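Local coordinates for protein probable zinc protease (Pseudomonas aeruginosa, PDB 4NNZ) that probably cleaves peptide bonds as the zinc-dependent M16-family metallopeptidase subunit of a heterodimeric protease, at residues 252-258 with 304-310; 266-270 with 393-397. All blocks are in the same frame, centred on the assembly; numbering follows the deposited sequence.

Contact 1 (252-258 with 304-310); sequences NVPSLGS and FNRGDSL
Val253 and Ser309 form an antiparallel hydrogen-bonded pair where strand 246-253 ends and strand 309-317 begins. Val253 N donates to Ser309 O at 3.0 Å, and Ser309 N returns a bond to Val253 O at 2.9 Å. Ser309 O also accepts a hydrogen bond from a water 2.9 Å away, which in turn accepts from Asn252 ND2. The amide oxygen of Asn252 is held by Arg234. Val253 CG2 lies against the Ser309 carbonyl, 3.3 Å from its O; chi1 (-74°) puts CG1 anti to the carbonyl carbon and leaves CG2 between that carbon and the backbone N.

The pair belongs to the five-stranded sheet of the M16 C-terminal half; beyond it both chains leave the sheet. Residues 255-258 make a beta turn, and Ser255 OG accepts from Gly257 N in an ST turn. Ser255 OG also donates to Gly307 O, and Ser258 OG to Asp308 OD1, though both separations are improbably short and their lengths doubtful. Ser258 OG accepts from Ser255 N over 3.2 Å, nearly straight at 176°. Gly257 CA packs against Asn305 O at 3.1 Å as a CA-H...O contact. At the far end Leu256 CD1 meets Phe304 CE1 at 3.5 Å, the two side chains running alongside each other.

Contact 2 (266-270 with 393-397); sequences NALRL and ALKAV
Arg269 NH1 is gripped twice, by a hydrogen bond to Asn266 OD1 within its own helix and by a salt bridge to Asp390 OD1, and Leu394 CD2 presses on the same guanidinium from helix 386-396. The bond from Arg269 NH1 to Asn266 OD1 is 3.3 Å long and fairly straight (158°). The oxygen lies close to the guanidinium plane, but the donor stands above the amide carbonyl plane, about 50° out of it. A bend at chi3 (42°) turns the Arg269 chain back along the helix so that NH1 can reach the residue three positions earlier. Both partners restrain the group's rotation, and Asp390 would be expected to balance its charge.

Leu394 CD2 sits 4.0 Å above one guanidinium face, offset toward the rim, with the two side chains crossing at about a right angle. The same methyl also meets Leu270 CD2 at 3.6 Å. Val397 points both methyls inward: with CG1 anti to the backbone N, CG1 rests on Ala267, 4.2 Å from its CB, while CG2 touches Asn266 CB at 3.8 Å and Leu270 CD2 a little farther off. Asn266 ND2 lies 3.4 Å from Ala393 CB, on the other branch of the amide whose OD1 is the acceptor for Arg269.

Helix 346-364 closes one flank with Met356, which touches both Arg269 and Leu394, helix 399-409 packs on Ala267 and Val397, and Tyr301 of strand 294-301 lies against Arg269 and Leu268.

The centres of the two contacts lie about 15 Å apart, and helix 262-276, which follows strand 246-253 in the chain, carries the connection between them. Along the sequence their segments alternate: 252-258, 266-270, 304-310, then 393-397. Contact 1 joins neighbouring strands of the five-stranded sheet and the loops at their ends, whereas contact 2 lies in the helical layer packed against that sheet. They touch directly where Phe304 CZ comes 3.8 Å from Arg269 NH1 and Val253 CG1 lies 4.0 Å from Leu268 CD1. Helix 262-276 is therefore held between sheet and outer helices, as befits the layered alpha/beta architecture of an M16 domain.

Contact 1 (252-258 with 304-310)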
ATOM      1  N   ASN A 252     -14.672   1.963   7.098  1.00 32.97           N
ATOM      2  CA  ASN A 252     -14.441   0.903   6.141  1.00 34.32           C
ATOM      3  C   ASN A 252     -15.643   0.031   6.003  1.00 35.06           C
ATOM      4  O   ASN A 252     -16.174  -0.456   6.967  1.00 35.39           O
ATOM      5  CB  ASN A 252     -13.268   0.027   6.539  1.00 31.37           C
ATOM      6  CG  ASN A 252     -11.956   0.727   6.465  1.00 30.82           C
ATOM      7  OD1 ASN A 252     -11.508   1.279   7.420  1.00 30.20           O
ATOM      8  ND2 ASN A 252     -11.331   0.672   5.335  1.00 30.37           N
ATOM      9  N   VAL A 253     -16.066  -0.172   4.781  1.00 35.68           N
ATOM     10  CA  VAL A 253     -17.324  -0.818   4.519  1.00 36.17           C
ATOM     11  C   VAL A 253     -17.291  -1.584   3.237  1.00 34.43           C
ATOM     12  O   VAL A 253     -16.383  -1.471   2.491  1.00 34.61           O
ATOM     13  CB  VAL A 253     -18.498   0.160   4.465  1.00 34.60           C
ATOM     14  CG1 VAL A 253     -18.869   0.642   5.832  1.00 34.65           C
ATOM     15  CG2 VAL A 253     -18.199   1.304   3.550  1.00 36.69           C
ATOM     16  N   PRO A 254     -18.297  -2.379   2.988  1.00 36.20           N
ATOM     17  CA  PRO A 254     -18.448  -3.059   1.716  1.00 37.38           C
ATOM     18  C   PRO A 254     -19.037  -2.222   0.598  1.00 37.10           C
ATOM     19  O   PRO A 254     -19.582  -1.185   0.791  1.00 39.21           O
ATOM     20  CB  PRO A 254     -19.385  -4.193   2.054  1.00 34.80           C
ATOM     21  CG  PRO A 254     -20.124  -3.714   3.215  1.00 34.51           C
ATOM     22  CD  PRO A 254     -19.153  -2.960   4.010  1.00 34.49           C
ATOM     23  N   SER A 255     -18.946  -2.741  -0.598  1.00 40.86           N
ATOM     24  CA  SER A 255     -19.602  -2.179  -1.739  1.00 41.18           C
ATOM     25  C   SER A 255     -20.196  -3.341  -2.484  1.00 42.88           C
ATOM     26  O   SER A 255     -19.994  -4.453  -2.112  1.00 46.89           O
ATOM     27  CB  SER A 255     -18.655  -1.355  -2.584  1.00 39.02           C
ATOM     28  OG  SER A 255     -18.039  -2.116  -3.552  1.00 40.00           O
ATOM     29  N   LEU A 256     -20.944  -3.069  -3.525  1.00 44.44           N
ATOM     30  CA  LEU A 256     -21.568  -4.097  -4.315  1.00 45.33           C
ATOM     31  C   LEU A 256     -20.542  -4.977  -4.996  1.00 44.40           C
ATOM     32  O   LEU A 256     -20.805  -6.096  -5.319  1.00 47.79           O
ATOM     33  CB  LEU A 256     -22.547  -3.494  -5.295  1.00 48.13           C
ATOM     34  CG  LEU A 256     -23.739  -2.854  -4.611  1.00 51.76           C
ATOM     35  CD1 LEU A 256     -24.551  -2.023  -5.572  1.00 54.57           C
ATOM     36  CD2 LEU A 256     -24.614  -3.894  -3.967  1.00 52.30           C
ATOM     37  N   GLY A 257     -19.357  -4.464  -5.188  1.00 44.64           N
ATOM     38  CA  GLY A 257     -18.271  -5.244  -5.707  1.00 45.24           C
ATOM     39  C   GLY A 257     -17.872  -6.364  -4.794  1.00 44.21           C
ATOM     40  O   GLY A 257     -17.408  -7.372  -5.232  1.00 44.60           O
ATOM     41  N   SER A 258     -18.020  -6.143  -3.505  1.00 43.49           N
ATOM     42  CA  SER A 258     -17.518  -7.031  -2.496  1.00 41.99           C
ATOM     43  C   SER A 258     -18.497  -7.617  -1.516  1.00 46.93           C
ATOM     44  O   SER A 258     -18.080  -8.216  -0.559  1.00 47.73           O
ATOM     45  CB  SER A 258     -16.467  -6.299  -1.709  1.00 41.79           C
ATOM     46  OG  SER A 258     -17.046  -5.334  -0.899  1.00 42.12           O
ATOM     47  N   PHE A 304     -20.494   1.570  -5.650  1.00 39.46           N
ATOM     48  CA  PHE A 304     -20.218   0.849  -6.871  1.00 40.68           C
ATOM     49  C   PHE A 304     -18.757   0.596  -7.176  1.00 40.51           C
ATOM     50  O   PHE A 304     -18.325   0.765  -8.265  1.00 38.41           O
ATOM     51  CB  PHE A 304     -20.922   1.482  -8.052  1.00 38.99           C
ATOM     52  CG  PHE A 304     -22.372   1.615  -7.856  1.00 42.32           C
ATOM     53  CD1 PHE A 304     -23.188   0.564  -8.066  1.00 41.14           C
ATOM     54  CD2 PHE A 304     -22.904   2.778  -7.415  1.00 45.60           C
ATOM     55  CE1 PHE A 304     -24.520   0.666  -7.872  1.00 40.49           C
ATOM     56  CE2 PHE A 304     -24.233   2.892  -7.210  1.00 44.22           C
ATOM     57  CZ  PHE A 304     -25.045   1.831  -7.442  1.00 42.81           C
ATOM     58  N   ASN A 305     -18.012   0.211  -6.165  1.00 42.72           N
ATOM     59  CA  ASN A 305     -16.626  -0.197  -6.311  1.00 43.01           C
ATOM     60  C   ASN A 305     -16.383  -1.631  -6.729  1.00 37.43           C
ATOM     61  O   ASN A 305     -17.155  -2.505  -6.499  1.00 34.72           O
ATOM     62  CB  ASN A 305     -15.846   0.090  -5.037  1.00 45.50           C
ATOM     63  CG  ASN A 305     -15.499   1.533  -4.877  1.00 44.38           C
ATOM     64  OD1 ASN A 305     -15.129   2.200  -5.819  1.00 50.61           O
ATOM     65  ND2 ASN A 305     -15.598   2.014  -3.683  1.00 41.89           N
ATOM     66  N   ARG A 306     -15.235  -1.838  -7.306  1.00 36.79           N
ATOM     67  CA  ARG A 306     -14.747  -3.123  -7.668  1.00 35.52           C
ATOM     68  C   ARG A 306     -14.600  -3.950  -6.434  1.00 37.02           C
ATOM     69  O   ARG A 306     -14.888  -5.107  -6.418  1.00 37.00           O
ATOM     70  CB  ARG A 306     -13.372  -2.897  -8.199  1.00 35.25           C
ATOM     71  CG  ARG A 306     -12.875  -3.786  -9.275  1.00 35.70           C
ATOM     72  CD  ARG A 306     -11.495  -3.300  -9.607  1.00 37.85           C
ATOM     73  NE  ARG A 306     -10.597  -4.394  -9.792  1.00 43.85           N
ATOM     74  CZ  ARG A 306      -9.359  -4.456  -9.356  1.00 42.31           C
ATOM     75  NH1 ARG A 306      -8.815  -3.491  -8.676  1.00 40.00           N
ATOM     76  NH2 ARG A 306      -8.670  -5.523  -9.614  1.00 49.47           N
ATOM     77  N   GLY A 307     -14.078  -3.332  -5.406  1.00 34.73           N
ATOM     78  CA  GLY A 307     -13.905  -3.942  -4.128  1.00 37.72           C
ATOM     79  C   GLY A 307     -14.645  -3.177  -3.069  1.00 38.80           C
ATOM     80  O   GLY A 307     -15.687  -2.672  -3.292  1.00 38.84           O
ATOM     81  N   ASP A 308     -14.017  -3.045  -1.927  1.00 38.80           N
ATOM     82  CA  ASP A 308     -14.552  -2.385  -0.764  1.00 42.93           C
ATOM     83  C   ASP A 308     -14.562  -0.881  -0.851  1.00 40.32           C
ATOM     84  O   ASP A 308     -14.059  -0.325  -1.766  1.00 39.89           O
ATOM     85  CB  ASP A 308     -13.770  -2.801   0.456  1.00 45.24           C
ATOM     86  CG  ASP A 308     -14.098  -4.165   0.893  1.00 47.25           C
ATOM     87  OD1 ASP A 308     -15.190  -4.634   0.598  1.00 45.44           O
ATOM     88  OD2 ASP A 308     -13.267  -4.779   1.540  1.00 50.54           O
ATOM     89  N   SER A 309     -15.135  -0.245   0.142  1.00 36.13           N
ATOM     90  CA  SER A 309     -15.429   1.148   0.081  1.00 35.23           C
ATOM     91  C   SER A 309     -15.367   1.843   1.417  1.00 34.07           C
ATOM     92  O   SER A 309     -15.060   1.265   2.404  1.00 30.84           O
ATOM     93  CB  SER A 309     -16.778   1.368  -0.572  1.00 36.35           C
ATOM     94  OG  SER A 309     -16.970   2.722  -0.827  1.00 34.91           O
ATOM     95  N   LEU A 310     -15.651   3.124   1.389  1.00 34.66           N
ATOM     96  CA  LEU A 310     -15.532   3.995   2.515  1.00 34.34           C
ATOM     97  C   LEU A 310     -16.777   4.825   2.660  1.00 34.88           C
ATOM     98  O   LEU A 310     -17.261   5.345   1.703  1.00 32.26           O
ATOM     99  CB  LEU A 310     -14.382   4.923   2.246  1.00 35.41           C
ATOM    100  CG  LEU A 310     -13.067   4.888   2.979  1.00 40.36           C
ATOM    101  CD1 LEU A 310     -12.464   6.258   2.926  1.00 41.06           C
ATOM    102  CD2 LEU A 310     -13.215   4.470   4.418  1.00 44.66           C
TER
HETATM  103  O   HOH W   1     -12.753  -0.304   3.347  1.00 30.26           O

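Contact 2 (266-270 with 393-397)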
ATOM      1  N   ASN A 266     -27.141  -1.126   0.267  1.00 42.59           N
ATOM      2  CA  ASN A 266     -28.179  -0.223  -0.097  1.00 44.43           C
ATOM      3  C   ASN A 266     -28.672   0.536   1.100  1.00 42.81           C
ATOM      4  O   ASN A 266     -29.103   1.652   0.990  1.00 40.01           O
ATOM      5  CB  ASN A 266     -29.267  -0.936  -0.854  1.00 46.25           C
ATOM      6  CG  ASN A 266     -28.816  -1.370  -2.209  1.00 47.06           C
ATOM      7  OD1 ASN A 266     -27.871  -0.854  -2.739  1.00 45.40           O
ATOM      8  ND2 ASN A 266     -29.482  -2.322  -2.761  1.00 50.22           N
ATOM      9  N   ALA A 267     -28.594  -0.107   2.244  1.00 39.27           N
ATOM     10  CA  ALA A 267     -28.876   0.515   3.504  1.00 40.97           C
ATOM     11  C   ALA A 267     -27.883   1.609   3.819  1.00 40.78           C
ATOM     12  O   ALA A 267     -28.225   2.608   4.363  1.00 43.98           O
ATOM     13  CB  ALA A 267     -28.900  -0.511   4.590  1.00 40.64           C
ATOM     14  N   LEU A 268     -26.643   1.394   3.485  1.00 41.45           N
ATOM     15  CA  LEU A 268     -25.648   2.425   3.615  1.00 44.54           C
ATOM     16  C   LEU A 268     -25.853   3.641   2.721  1.00 42.00           C
ATOM     17  O   LEU A 268     -25.593   4.740   3.114  1.00 42.88           O
ATOM     18  CB  LEU A 268     -24.259   1.834   3.456  1.00 43.24           C
ATOM     19  CG  LEU A 268     -23.807   1.047   4.649  1.00 41.53           C
ATOM     20  CD1 LEU A 268     -22.536   0.323   4.339  1.00 44.32           C
ATOM     21  CD2 LEU A 268     -23.628   1.930   5.852  1.00 40.89           C
ATOM     22  N   ARG A 269     -26.297   3.424   1.506  1.00 39.59           N
ATOM     23  CA  ARG A 269     -26.572   4.507   0.606  1.00 39.99           C
ATOM     24  C   ARG A 269     -27.677   5.365   1.142  1.00 41.04           C
ATOM     25  O   ARG A 269     -27.595   6.559   1.126  1.00 42.33           O
ATOM     26  CB  ARG A 269     -26.953   3.946  -0.743  1.00 40.52           C
ATOM     27  CG  ARG A 269     -26.050   2.820  -1.146  1.00 41.95           C
ATOM     28  CD  ARG A 269     -26.435   2.204  -2.456  1.00 44.32           C
ATOM     29  NE  ARG A 269     -26.807   3.180  -3.451  1.00 44.22           N
ATOM     30  CZ  ARG A 269     -27.430   2.885  -4.572  1.00 46.29           C
ATOM     31  NH1 ARG A 269     -27.749   1.658  -4.834  1.00 50.47           N
ATOM     32  NH2 ARG A 269     -27.727   3.816  -5.427  1.00 48.02           N
ATOM     33  N   LEU A 270     -28.700   4.716   1.643  1.00 41.70           N
ATOM     34  CA  LEU A 270     -29.819   5.357   2.252  1.00 40.30           C
ATOM     35  C   LEU A 270     -29.397   6.129   3.485  1.00 42.62           C
ATOM     36  O   LEU A 270     -29.910   7.180   3.742  1.00 45.36           O
ATOM     37  CB  LEU A 270     -30.881   4.319   2.598  1.00 46.48           C
ATOM     38  CG  LEU A 270     -32.191   4.202   1.830  1.00 47.47           C
ATOM     39  CD1 LEU A 270     -32.845   5.534   1.636  1.00 49.75           C
ATOM     40  CD2 LEU A 270     -31.997   3.557   0.484  1.00 50.55           C
ATOM     41  N   ALA A 393     -34.175  -2.283  -5.653  1.00 65.77           N
ATOM     42  CA  ALA A 393     -33.277  -2.580  -4.569  1.00 58.23           C
ATOM     43  C   ALA A 393     -33.329  -1.548  -3.485  1.00 51.22           C
ATOM     44  O   ALA A 393     -33.212  -1.860  -2.341  1.00 56.78           O
ATOM     45  CB  ALA A 393     -31.877  -2.711  -5.098  1.00 56.69           C
ATOM     46  N   LEU A 394     -33.436  -0.303  -3.866  1.00 49.11           N
ATOM     47  CA  LEU A 394     -33.495   0.765  -2.908  1.00 52.85           C
ATOM     48  C   LEU A 394     -34.767   0.646  -2.114  1.00 57.44           C
ATOM     49  O   LEU A 394     -34.834   0.978  -0.957  1.00 55.41           O
ATOM     50  CB  LEU A 394     -33.390   2.109  -3.591  1.00 51.82           C
ATOM     51  CG  LEU A 394     -31.987   2.554  -3.919  1.00 52.32           C
ATOM     52  CD1 LEU A 394     -31.972   3.993  -4.335  1.00 54.09           C
ATOM     53  CD2 LEU A 394     -31.064   2.352  -2.750  1.00 53.06           C
ATOM     54  N   LYS A 395     -35.789   0.190  -2.802  1.00 64.67           N
ATOM     55  CA  LYS A 395     -37.101   0.026  -2.241  1.00 68.44           C
ATOM     56  C   LYS A 395     -37.118  -0.995  -1.145  1.00 63.72           C
ATOM     57  O   LYS A 395     -37.832  -0.852  -0.196  1.00 66.63           O
ATOM     58  CB  LYS A 395     -38.050  -0.398  -3.321  1.00 75.80           C
ATOM     59  CG  LYS A 395     -39.324   0.391  -3.351  1.00 88.01           C
ATOM     60  CD  LYS A 395     -40.172  -0.000  -4.545  1.00 93.38           C
ATOM     61  CE  LYS A 395     -41.241  -1.008  -4.182  1.00 97.83           C
ATOM     62  NZ  LYS A 395     -42.617  -0.465  -4.302  1.00 94.00           N
ATOM     63  N   ALA A 396     -36.325  -2.039  -1.287  1.00 63.71           N
ATOM     64  CA  ALA A 396     -36.283  -3.116  -0.318  1.00 62.53           C
ATOM     65  C   ALA A 396     -35.761  -2.734   1.053  1.00 61.26           C
ATOM     66  O   ALA A 396     -36.041  -3.405   2.009  1.00 64.18           O
ATOM     67  CB  ALA A 396     -35.543  -4.309  -0.868  1.00 60.71           C
ATOM     68  N   VAL A 397     -35.012  -1.662   1.141  1.00 60.88           N
ATOM     69  CA  VAL A 397     -34.440  -1.287   2.396  1.00 56.64           C
ATOM     70  C   VAL A 397     -35.515  -0.935   3.376  1.00 52.85           C
ATOM     71  O   VAL A 397     -36.398  -0.186   3.078  1.00 53.32           O
ATOM     72  CB  VAL A 397     -33.503  -0.102   2.216  1.00 55.56           C
ATOM     73  CG1 VAL A 397     -32.916   0.309   3.536  1.00 55.38           C
ATOM     74  CG2 VAL A 397     -32.408  -0.473   1.260  1.00 57.57           C
TER